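Local coordinates for tetratricopeptide TPR_2 repeat protein (PDB 5DJS), which is of unknown function but joins tetratricopeptide repeats to a GT-B-type fold of glycosyltransferase family 41 and carries a bound uridine-5'-diphosphate, at residues G334-L339 / L404-D409; A413-P418 / T423-A428. The protein carries 1 engineered substitution. All coordinates share one frame; numbering follows the deposited sequence.

Contact 1 (G334-L339 / L404-D409); sequences GCFNRL and LATYND. With UDP (uridine-5'-diphosphate), chain E.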
ATOM      1  N   GLY A 334      -0.103 -20.603  -3.841  1.00 46.88           N
ATOM      2  CA  GLY A 334       0.705 -19.546  -3.214  1.00 47.59           C
ATOM      3  C   GLY A 334      -0.029 -18.218  -3.067  1.00 47.82           C
ATOM      4  O   GLY A 334      -0.851 -17.855  -3.919  1.00 44.71           O
ATOM      5  N   CYS A 335       0.251 -17.507  -1.969  1.00 48.41           N
ATOM      6  CA  CYS A 335      -0.269 -16.146  -1.748  1.00 47.13           C
ATOM      7  C   CYS A 335       0.696 -15.350  -0.889  1.00 46.28           C
ATOM      8  O   CYS A 335       0.751 -15.541   0.322  1.00 45.87           O
ATOM      9  CB  CYS A 335      -1.647 -16.164  -1.088  1.00 44.87           C
ATOM     10  SG  CYS A 335      -2.251 -14.502  -0.735  1.00 46.43           S
ATOM     11  N   PHE A 336       1.453 -14.451  -1.520  1.00 47.29           N
ATOM     12  CA  PHE A 336       2.514 -13.717  -0.834  1.00 49.70           C
ATOM     13  C   PHE A 336       2.087 -12.299  -0.415  1.00 50.83           C
ATOM     14  O   PHE A 336       2.888 -11.353  -0.430  1.00 53.81           O
ATOM     15  CB  PHE A 336       3.791 -13.697  -1.694  1.00 49.65           C
ATOM     16  CG  PHE A 336       4.289 -15.060  -2.113  1.00 51.01           C
ATOM     17  CD1 PHE A 336       3.916 -16.240  -1.443  1.00 53.02           C
ATOM     18  CD2 PHE A 336       5.175 -15.160  -3.176  1.00 53.26           C
ATOM     19  CE1 PHE A 336       4.392 -17.475  -1.859  1.00 53.52           C
ATOM     20  CE2 PHE A 336       5.659 -16.391  -3.588  1.00 54.41           C
ATOM     21  CZ  PHE A 336       5.271 -17.549  -2.927  1.00 55.08           C
ATOM     22  N   ASN A 337       0.835 -12.185   0.019  1.00 52.46           N
ATOM     23  CA  ASN A 337       0.245 -10.920   0.433  1.00 52.04           C
ATOM     24  C   ASN A 337       0.320 -10.671   1.955  1.00 50.79           C
ATOM     25  O   ASN A 337       0.400 -11.612   2.759  1.00 46.67           O
ATOM     26  CB  ASN A 337      -1.210 -10.864  -0.047  1.00 52.92           C
ATOM     27  CG  ASN A 337      -1.316 -10.593  -1.529  1.00 52.52           C
ATOM     28  OD1 ASN A 337      -0.703  -9.663  -2.026  1.00 55.66           O
ATOM     29  ND2 ASN A 337      -2.100 -11.386  -2.238  1.00 53.02           N
ATOM     30  N   ARG A 338       0.308  -9.384   2.313  1.00 49.85           N
ATOM     31  CA  ARG A 338       0.203  -8.908   3.699  1.00 47.82           C
ATOM     32  C   ARG A 338      -0.913  -9.624   4.458  1.00 45.01           C
ATOM     33  O   ARG A 338      -1.970  -9.931   3.881  1.00 45.09           O
ATOM     34  CB  ARG A 338      -0.103  -7.398   3.731  1.00 48.63           C
ATOM     35  CG  ARG A 338       1.029  -6.501   3.256  1.00 49.34           C
ATOM     36  CD  ARG A 338       0.762  -5.016   3.509  1.00 49.58           C
ATOM     37  NE  ARG A 338      -0.127  -4.376   2.514  1.00 48.74           N
ATOM     38  CZ  ARG A 338      -1.327  -3.841   2.757  1.00 46.96           C
ATOM     39  NH1 ARG A 338      -1.855  -3.853   3.975  1.00 48.99           N
ATOM     40  NH2 ARG A 338      -2.018  -3.283   1.769  1.00 47.22           N
ATOM     41  N   LEU A 339      -0.693  -9.841   5.753  1.00 39.87           N
ATOM     42  CA  LEU A 339      -1.638 -10.604   6.569  1.00 39.23           C
ATOM     43  C   LEU A 339      -2.979  -9.903   6.778  1.00 39.78           C
ATOM     44  O   LEU A 339      -4.005 -10.564   6.969  1.00 37.74           O
ATOM     45  CB  LEU A 339      -1.002 -10.990   7.902  1.00 39.23           C
ATOM     46  CG  LEU A 339       0.252 -11.877   7.766  1.00 41.20           C
ATOM     47  CD1 LEU A 339       0.880 -12.106   9.126  1.00 42.70           C
ATOM     48  CD2 LEU A 339      -0.040 -13.218   7.096  1.00 40.59           C
ATOM     49  N   LEU A 404      10.822 -13.383  -5.352  1.00 55.34           N
ATOM     50  CA  LEU A 404      10.570 -13.680  -6.767  1.00 55.22           C
ATOM     51  C   LEU A 404      10.977 -15.124  -7.144  1.00 54.60           C
ATOM     52  O   LEU A 404      10.224 -15.845  -7.808  1.00 50.14           O
ATOM     53  CB  LEU A 404      11.306 -12.668  -7.665  1.00 54.57           C
ATOM     54  CG  LEU A 404      10.634 -11.399  -8.229  1.00 55.89           C
ATOM     55  CD1 LEU A 404       9.231 -11.142  -7.715  1.00 58.25           C
ATOM     56  CD2 LEU A 404      11.522 -10.181  -8.009  1.00 56.40           C
ATOM     57  N   ALA A 405      12.158 -15.537  -6.691  1.00 55.52           N
ATOM     58  CA  ALA A 405      12.686 -16.874  -6.974  1.00 54.91           C
ATOM     59  C   ALA A 405      11.800 -18.002  -6.429  1.00 56.52           C
ATOM     60  O   ALA A 405      11.723 -19.049  -7.063  1.00 60.38           O
ATOM     61  CB  ALA A 405      14.118 -17.013  -6.451  1.00 53.17           C
ATOM     62  N   THR A 406      11.122 -17.793  -5.289  1.00 57.74           N
ATOM     63  CA  THR A 406      10.232 -18.831  -4.706  1.00 56.65           C
ATOM     64  C   THR A 406       8.911 -19.009  -5.462  1.00 54.70           C
ATOM     65  O   THR A 406       8.153 -19.914  -5.143  1.00 56.83           O
ATOM     66  CB  THR A 406       9.895 -18.610  -3.201  1.00 54.65           C
ATOM     67  OG1 THR A 406       9.120 -17.417  -3.041  1.00 55.81           O
ATOM     68  CG2 THR A 406      11.155 -18.547  -2.335  1.00 53.38           C
ATOM     69  N   TYR A 407       8.612 -18.145  -6.429  1.00 53.08           N
ATOM     70  CA  TYR A 407       7.500 -18.412  -7.357  1.00 53.39           C
ATOM     71  C   TYR A 407       7.752 -19.621  -8.269  1.00 51.72           C
ATOM     72  O   TYR A 407       6.796 -20.240  -8.750  1.00 44.48           O
ATOM     73  CB  TYR A 407       7.174 -17.190  -8.217  1.00 52.41           C
ATOM     74  CG  TYR A 407       6.229 -16.213  -7.562  1.00 52.10           C
ATOM     75  CD1 TYR A 407       4.871 -16.504  -7.446  1.00 49.34           C
ATOM     76  CD2 TYR A 407       6.685 -14.981  -7.077  1.00 53.99           C
ATOM     77  CE1 TYR A 407       3.994 -15.603  -6.864  1.00 50.40           C
ATOM     78  CE2 TYR A 407       5.812 -14.075  -6.484  1.00 52.05           C
ATOM     79  CZ  TYR A 407       4.468 -14.394  -6.388  1.00 49.19           C
ATOM     80  OH  TYR A 407       3.607 -13.508  -5.808  1.00 46.29           O
ATOM     81  N   ASN A 408       9.026 -19.946  -8.501  1.00 54.68           N
ATOM     82  CA  ASN A 408       9.402 -21.158  -9.245  1.00 57.58           C
ATOM     83  C   ASN A 408       8.852 -22.438  -8.627  1.00 61.60           C
ATOM     84  O   ASN A 408       8.560 -23.389  -9.360  1.00 67.60           O
ATOM     85  CB  ASN A 408      10.925 -21.282  -9.372  1.00 55.37           C
ATOM     86  CG  ASN A 408      11.508 -20.325 -10.400  1.00 52.87           C
ATOM     87  OD1 ASN A 408      10.869 -20.014 -11.402  1.00 47.14           O
ATOM     88  ND2 ASN A 408      12.743 -19.883 -10.171  1.00 52.71           N
ATOM     89  N   ASP A 409       8.711 -22.446  -7.295  1.00 58.54           N
ATOM     90  CA  ASP A 409       8.114 -23.564  -6.559  1.00 55.75           C
ATOM     91  C   ASP A 409       6.588 -23.475  -6.381  1.00 51.14           C
ATOM     92  O   ASP A 409       6.022 -24.290  -5.651  1.00 50.75           O
ATOM     93  CB  ASP A 409       8.798 -23.695  -5.193  1.00 58.69           C
ATOM     94  CG  ASP A 409      10.328 -23.807  -5.302  1.00 62.95           C
ATOM     95  OD1 ASP A 409      10.838 -24.264  -6.350  1.00 66.14           O
ATOM     96  OD2 ASP A 409      11.023 -23.434  -4.335  1.00 65.94           O
TER
HETATM   97  N1  UDP E 601       7.930  -8.282  -0.240  0.70 74.29           N
HETATM   98  C2  UDP E 601       9.189  -8.742   0.243  0.70 73.46           C
HETATM   99  N3  UDP E 601       9.240  -9.760   1.121  0.70 70.84           N
HETATM  100  C4  UDP E 601       8.118 -10.359   1.553  0.70 68.46           C
HETATM  101  C5  UDP E 601       6.872  -9.944   1.102  0.70 68.13           C
HETATM  102  C6  UDP E 601       6.803  -8.892   0.196  0.70 70.60           C
HETATM  103  O2  UDP E 601      10.265  -8.216  -0.130  0.70 72.21           O
HETATM  104  O4  UDP E 601       8.183 -11.296   2.363  0.70 68.55           O
HETATM  105  C1' UDP E 601       7.865  -7.167  -1.210  0.70 78.27           C
HETATM  106  C2' UDP E 601       7.298  -7.677  -2.521  0.70 78.01           C
HETATM  107  O2' UDP E 601       8.109  -7.136  -3.567  0.70 78.58           O
HETATM  108  C3' UDP E 601       5.850  -7.200  -2.521  0.70 77.98           C
HETATM  109  C4' UDP E 601       5.827  -5.992  -1.585  0.70 77.56           C
HETATM  110  O4' UDP E 601       7.016  -6.087  -0.786  0.70 81.08           O
HETATM  111  O3' UDP E 601       5.383  -6.858  -3.819  0.70 79.41           O
HETATM  112  C5' UDP E 601       4.625  -5.891  -0.644  0.70 75.89           C
HETATM  113  O5' UDP E 601       3.413  -6.376  -1.219  0.70 76.13           O
HETATM  114  PA  UDP E 601       2.131  -6.645  -0.265  0.70 76.57           P
HETATM  115  O1A UDP E 601       1.777  -5.325   0.377  0.70 73.82           O
HETATM  116  O2A UDP E 601       2.461  -7.845   0.593  0.70 74.13           O
HETATM  117  O3A UDP E 601       0.906  -7.102  -1.221  0.70 70.71           O
HETATM  118  PB  UDP E 601       0.362  -6.256  -2.486  0.70 65.81           P
HETATM  119  O1B UDP E 601       1.569  -5.883  -3.296  0.70 66.80           O
HETATM  120  O2B UDP E 601      -0.492  -7.239  -3.217  0.70 64.01           O
HETATM  121  O3B UDP E 601      -0.395  -5.098  -1.882  0.70 69.44           O
HETATM  122  O   HOH W   1       1.169 -13.953  -4.618  1.00 99.42           O

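Contact 2 (A413-P418 / T423-A428); sequences ALDTLP and TTSLEA. With UDP (uridine-5'-diphosphate), chain E.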
ATOM      1  N   ALA A 413      -0.999 -18.932  -8.172  1.00 46.71           N
ATOM      2  CA  ALA A 413      -1.109 -17.901  -7.132  1.00 43.36           C
ATOM      3  C   ALA A 413      -2.565 -17.556  -6.863  1.00 41.03           C
ATOM      4  O   ALA A 413      -3.375 -17.484  -7.788  1.00 38.86           O
ATOM      5  CB  ALA A 413      -0.354 -16.662  -7.537  1.00 45.12           C
ATOM      6  N   LEU A 414      -2.894 -17.354  -5.592  1.00 41.93           N
ATOM      7  CA  LEU A 414      -4.251 -16.984  -5.177  1.00 41.93           C
ATOM      8  C   LEU A 414      -4.243 -15.562  -4.647  1.00 38.68           C
ATOM      9  O   LEU A 414      -3.397 -15.215  -3.824  1.00 36.02           O
ATOM     10  CB  LEU A 414      -4.758 -17.940  -4.095  1.00 43.01           C
ATOM     11  CG  LEU A 414      -4.833 -19.416  -4.487  1.00 44.16           C
ATOM     12  CD1 LEU A 414      -5.178 -20.273  -3.280  1.00 45.04           C
ATOM     13  CD2 LEU A 414      -5.844 -19.636  -5.597  1.00 45.34           C
ATOM     14  N   ASP A 415      -5.180 -14.750  -5.123  1.00 37.83           N
ATOM     15  CA  ASP A 415      -5.278 -13.337  -4.726  1.00 40.36           C
ATOM     16  C   ASP A 415      -6.285 -13.179  -3.600  1.00 38.51           C
ATOM     17  O   ASP A 415      -7.222 -13.967  -3.486  1.00 38.68           O
ATOM     18  CB  ASP A 415      -5.709 -12.498  -5.926  1.00 41.35           C
ATOM     19  CG  ASP A 415      -5.843 -11.016  -5.614  1.00 43.04           C
ATOM     20  OD1 ASP A 415      -4.947 -10.471  -4.936  1.00 44.41           O
ATOM     21  OD2 ASP A 415      -6.855 -10.402  -6.049  1.00 42.95           O
ATOM     22  N   THR A 416      -6.087 -12.152  -2.779  1.00 37.45           N
ATOM     23  CA  THR A 416      -6.946 -11.904  -1.619  1.00 36.83           C
ATOM     24  C   THR A 416      -8.222 -11.127  -1.954  1.00 38.50           C
ATOM     25  O   THR A 416      -8.330 -10.473  -2.996  1.00 38.67           O
ATOM     26  CB  THR A 416      -6.180 -11.152  -0.523  1.00 35.37           C
ATOM     27  OG1 THR A 416      -5.526 -10.015  -1.093  1.00 35.97           O
ATOM     28  CG2 THR A 416      -5.130 -12.054   0.109  1.00 34.68           C
ATOM     29  N   LEU A 417      -9.191 -11.244  -1.056  1.00 40.23           N
ATOM     30  CA  LEU A 417     -10.409 -10.449  -1.077  1.00 42.53           C
ATOM     31  C   LEU A 417     -10.771 -10.075   0.381  1.00 43.58           C
ATOM     32  O   LEU A 417     -10.332 -10.760   1.311  1.00 39.45           O
ATOM     33  CB  LEU A 417     -11.553 -11.232  -1.732  1.00 43.27           C
ATOM     34  CG  LEU A 417     -11.835 -12.645  -1.192  1.00 45.19           C
ATOM     35  CD1 LEU A 417     -13.288 -12.850  -0.775  1.00 43.95           C
ATOM     36  CD2 LEU A 417     -11.433 -13.691  -2.216  1.00 48.07           C
ATOM     37  N   PRO A 418     -11.534  -8.999   0.606  1.00 44.65           N
ATOM     38  CA  PRO A 418     -11.997  -8.042  -0.415  1.00 44.29           C
ATOM     39  C   PRO A 418     -10.946  -7.027  -0.901  1.00 43.08           C
ATOM     40  O   PRO A 418     -11.227  -6.274  -1.850  1.00 42.59           O
ATOM     41  CB  PRO A 418     -13.133  -7.303   0.305  1.00 45.82           C
ATOM     42  CG  PRO A 418     -12.746  -7.358   1.739  1.00 47.13           C
ATOM     43  CD  PRO A 418     -12.108  -8.706   1.930  1.00 46.26           C
ATOM     44  N   THR A 423       0.970  -5.607  -6.446  1.00 44.32           N
ATOM     45  CA  THR A 423       2.347  -5.820  -6.856  1.00 44.60           C
ATOM     46  C   THR A 423       2.742  -7.294  -6.675  1.00 47.89           C
ATOM     47  O   THR A 423       3.553  -7.790  -7.458  1.00 53.44           O
ATOM     48  CB  THR A 423       3.381  -4.786  -6.295  1.00 43.80           C
ATOM     49  OG1 THR A 423       4.489  -5.461  -5.702  1.00 40.31           O
ATOM     50  CG2 THR A 423       2.792  -3.792  -5.292  1.00 43.24           C
ATOM     51  N   THR A 424       2.147  -8.007  -5.712  1.00 47.56           N
ATOM     52  CA  THR A 424       2.417  -9.452  -5.575  1.00 46.34           C
ATOM     53  C   THR A 424       1.853 -10.203  -6.777  1.00 43.89           C
ATOM     54  O   THR A 424       2.471 -11.139  -7.281  1.00 42.52           O
ATOM     55  CB  THR A 424       1.859 -10.095  -4.276  1.00 47.09           C
ATOM     56  OG1 THR A 424       0.432 -10.065  -4.288  1.00 49.19           O
ATOM     57  CG2 THR A 424       2.379  -9.405  -3.027  1.00 47.46           C
ATOM     58  N   SER A 425       0.682  -9.783  -7.242  1.00 42.61           N
ATOM     59  CA  SER A 425       0.081 -10.392  -8.438  1.00 41.85           C
ATOM     60  C   SER A 425       0.935 -10.168  -9.678  1.00 41.98           C
ATOM     61  O   SER A 425       1.162 -11.101 -10.454  1.00 39.51           O
ATOM     62  CB  SER A 425      -1.323  -9.852  -8.671  1.00 38.18           C
ATOM     63  OG  SER A 425      -2.048  -9.960  -7.474  1.00 36.02           O
ATOM     64  N   LEU A 426       1.411  -8.934  -9.847  1.00 42.29           N
ATOM     65  CA  LEU A 426       2.292  -8.603 -10.956  1.00 44.09           C
ATOM     66  C   LEU A 426       3.604  -9.389 -10.850  1.00 47.19           C
ATOM     67  O   LEU A 426       4.100  -9.908 -11.852  1.00 48.39           O
ATOM     68  CB  LEU A 426       2.558  -7.101 -11.002  1.00 44.67           C
ATOM     69  CG  LEU A 426       3.508  -6.607 -12.090  1.00 47.18           C
ATOM     70  CD1 LEU A 426       2.927  -6.818 -13.477  1.00 47.88           C
ATOM     71  CD2 LEU A 426       3.808  -5.139 -11.861  1.00 49.08           C
ATOM     72  N   GLU A 427       4.147  -9.492  -9.641  1.00 47.20           N
ATOM     73  CA  GLU A 427       5.358 -10.274  -9.415  1.00 50.57           C
ATOM     74  C   GLU A 427       5.191 -11.737  -9.806  1.00 51.34           C
ATOM     75  O   GLU A 427       6.119 -12.337 -10.346  1.00 53.88           O
ATOM     76  CB  GLU A 427       5.801 -10.174  -7.953  1.00 53.96           C
ATOM     77  CG  GLU A 427       6.462  -8.844  -7.614  1.00 55.31           C
ATOM     78  CD  GLU A 427       6.724  -8.663  -6.137  1.00 56.41           C
ATOM     79  OE1 GLU A 427       6.125  -9.388  -5.301  1.00 60.69           O
ATOM     80  OE2 GLU A 427       7.541  -7.781  -5.816  1.00 53.66           O
ATOM     81  N   ALA A 428       4.020 -12.303  -9.520  1.00 52.35           N
ATOM     82  CA  ALA A 428       3.707 -13.685  -9.888  1.00 53.21           C
ATOM     83  C   ALA A 428       3.756 -13.853 -11.402  1.00 51.86           C
ATOM     84  O   ALA A 428       4.483 -14.713 -11.911  1.00 53.75           O
ATOM     85  CB  ALA A 428       2.339 -14.096  -9.350  1.00 53.48           C
TER
HETATM   86  N1  UDP E 601       7.930  -8.282  -0.240  0.70 74.29           N
HETATM   87  C2  UDP E 601       9.189  -8.742   0.243  0.70 73.46           C
HETATM   88  N3  UDP E 601       9.240  -9.760   1.121  0.70 70.84           N
HETATM   89  C4  UDP E 601       8.118 -10.359   1.553  0.70 68.46           C
HETATM   90  C5  UDP E 601       6.872  -9.944   1.102  0.70 68.13           C
HETATM   91  C6  UDP E 601       6.803  -8.892   0.196  0.70 70.60           C
HETATM   92  O2  UDP E 601      10.265  -8.216  -0.130  0.70 72.21           O
HETATM   93  O4  UDP E 601       8.183 -11.296   2.363  0.70 68.55           O
HETATM   94  C1' UDP E 601       7.865  -7.167  -1.210  0.70 78.27           C
HETATM   95  C2' UDP E 601       7.298  -7.677  -2.521  0.70 78.01           C
HETATM   96  O2' UDP E 601       8.109  -7.136  -3.567  0.70 78.58           O
HETATM   97  C3' UDP E 601       5.850  -7.200  -2.521  0.70 77.98           C
HETATM   98  C4' UDP E 601       5.827  -5.992  -1.585  0.70 77.56           C
HETATM   99  O4' UDP E 601       7.016  -6.087  -0.786  0.70 81.08           O
HETATM  100  O3' UDP E 601       5.383  -6.858  -3.819  0.70 79.41           O
HETATM  101  C5' UDP E 601       4.625  -5.891  -0.644  0.70 75.89           C
HETATM  102  O5' UDP E 601       3.413  -6.376  -1.219  0.70 76.13           O
HETATM  103  PA  UDP E 601       2.131  -6.645  -0.265  0.70 76.57           P
HETATM  104  O1A UDP E 601       1.777  -5.325   0.377  0.70 73.82           O
HETATM  105  O2A UDP E 601       2.461  -7.845   0.593  0.70 74.13           O
HETATM  106  O3A UDP E 601       0.906  -7.102  -1.221  0.70 70.71           O
HETATM  107  PB  UDP E 601       0.362  -6.256  -2.486  0.70 65.81           P
HETATM  108  O1B UDP E 601       1.569  -5.883  -3.296  0.70 66.80           O
HETATM  109  O2B UDP E 601      -0.492  -7.239  -3.217  0.70 64.01           O
HETATM  110  O3B UDP E 601      -0.395  -5.098  -1.882  0.70 69.44           O
HETATM  111  O   HOH W   2      -2.091 -11.286  -4.944  1.00112.39           O

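Contact 1 (G334-L339 / L404-D409)
The rings of Phe336 and Tyr407 meet at an intermediate tilt, with their planes at 50° and their centroids 4.6 Å apart, neither stacked flat nor set edge-to-face. Phe336 presents one side of its ring, the CD2–CE2 bond, to a single face of Tyr407. CE2 stands over the middle of that face, and CD2 comes 3.4 Å from CZ beside the hydroxyl. The two side chains run past each other in opposite directions, which lets the tyrosine oxygen reach back along the phenylalanine toward its backbone. There a water bridges them: it accepts from Phe336 N at 3.2 Å and lies 2.7 Å from Tyr407 OH. Tyrosine suits this place because its ring packs in the apolar interior while its hydroxyl meets the water.

Phe336 lies at the C-terminal side of strand 332-335, an inner strand of the parallel sheet in the second of the two Rossmann-like domains of a GT-B fold, and the loop here begins the uridine-5'-diphosphate pocket. With CG anti to its carbonyl carbon (chi1 -55°), the phenylalanine turns to segment 404-409, which includes residues of helix 400-405, and also packs on Arg363 and Ile365 of strand 361-365. Thr406 touches the same ring, its OG1 3.7 Å from CE2; that hydroxyl bonds to Leu403 O, so a polar atom can sit beside an aromatic ring.

Two residues on from Phe336, Arg338, whose positive charge suits the diphosphate, grips it. Its NE gives a hydrogen bond to UDP O1A at 3.0 Å, the oxygen lying at the edge of the guanidinium, and its backbone N adds a weak bond to UDP O2A. A bend at chi3 (-80°) brings the guanidinium round to the phosphate, while NH1 bonds to Tyr123 OH.

Contact 2 (A413-P418 / T423-A428)
Strand 412-414, helix 423-430 and strand 435-438 form a beta-alpha-beta unit, and this contact lies between its first strand and its helix. Ala413 CB and Ala428 CB meet at 4.1 Å, two methyl groups whose small size allows the helix to lie close on the sheet; both also pack against Val435 of the next strand. Farther along, Asp415 OD1 and Ser425 OG stand 3.9 Å apart and are joined through a water. This water donates to Asp415 OD1 at 3.0 Å and to Thr424 OG1 at 2.9 Å, and is also bonded to Ser425 OG. The buried carboxylate, swung trans to its own backbone N (chi1 180°), has further partners: OD1 takes the N-H of Gly421, and OD2 bonds to Thr448 OG1 and Ser420 OG. Aspartate thereby ties the strand end to the loop that leads into the helix.

As in many Rossmann-like folds, the helix directs its N-terminus at a phosphate. Thr424 N donates to UDP O1B at 3.3 Å, and Thr423 N reaches the same oxygen in a weaker, more bent bond; the partial positive charge of the helix end probably helps hold the anion. Thr423 OG1 donates to UDP O3', at a separation modelled shorter than can be relied on. One turn on, the extended side chain of Glu427 brings its carboxylate to the ribose, where OE2 accepts from UDP O2', again at a doubtfully short separation. OE2 also forms a salt bridge with Arg400 NH1.

Both contacts are buried in the same Rossmann-like domain and reach neighbouring strands of one parallel sheet, with their centres about 9 Å apart. Gly334 O and Leu414 N probably form a hydrogen bond between those strands, and the Tyr407 ring of contact 1 packs by CE1 on Ala428 CB of contact 2. Contact 1 is mainly aromatic and joins elements distant in the chain; contact 2 pairs small methyls and a water-linked polar group within one local beta-alpha-beta unit. They share uridine-5'-diphosphate unequally: segment 334-339 bonds to the phosphate next to the ribose, while segment 423-428 takes the terminal phosphate and the ribose hydroxyls.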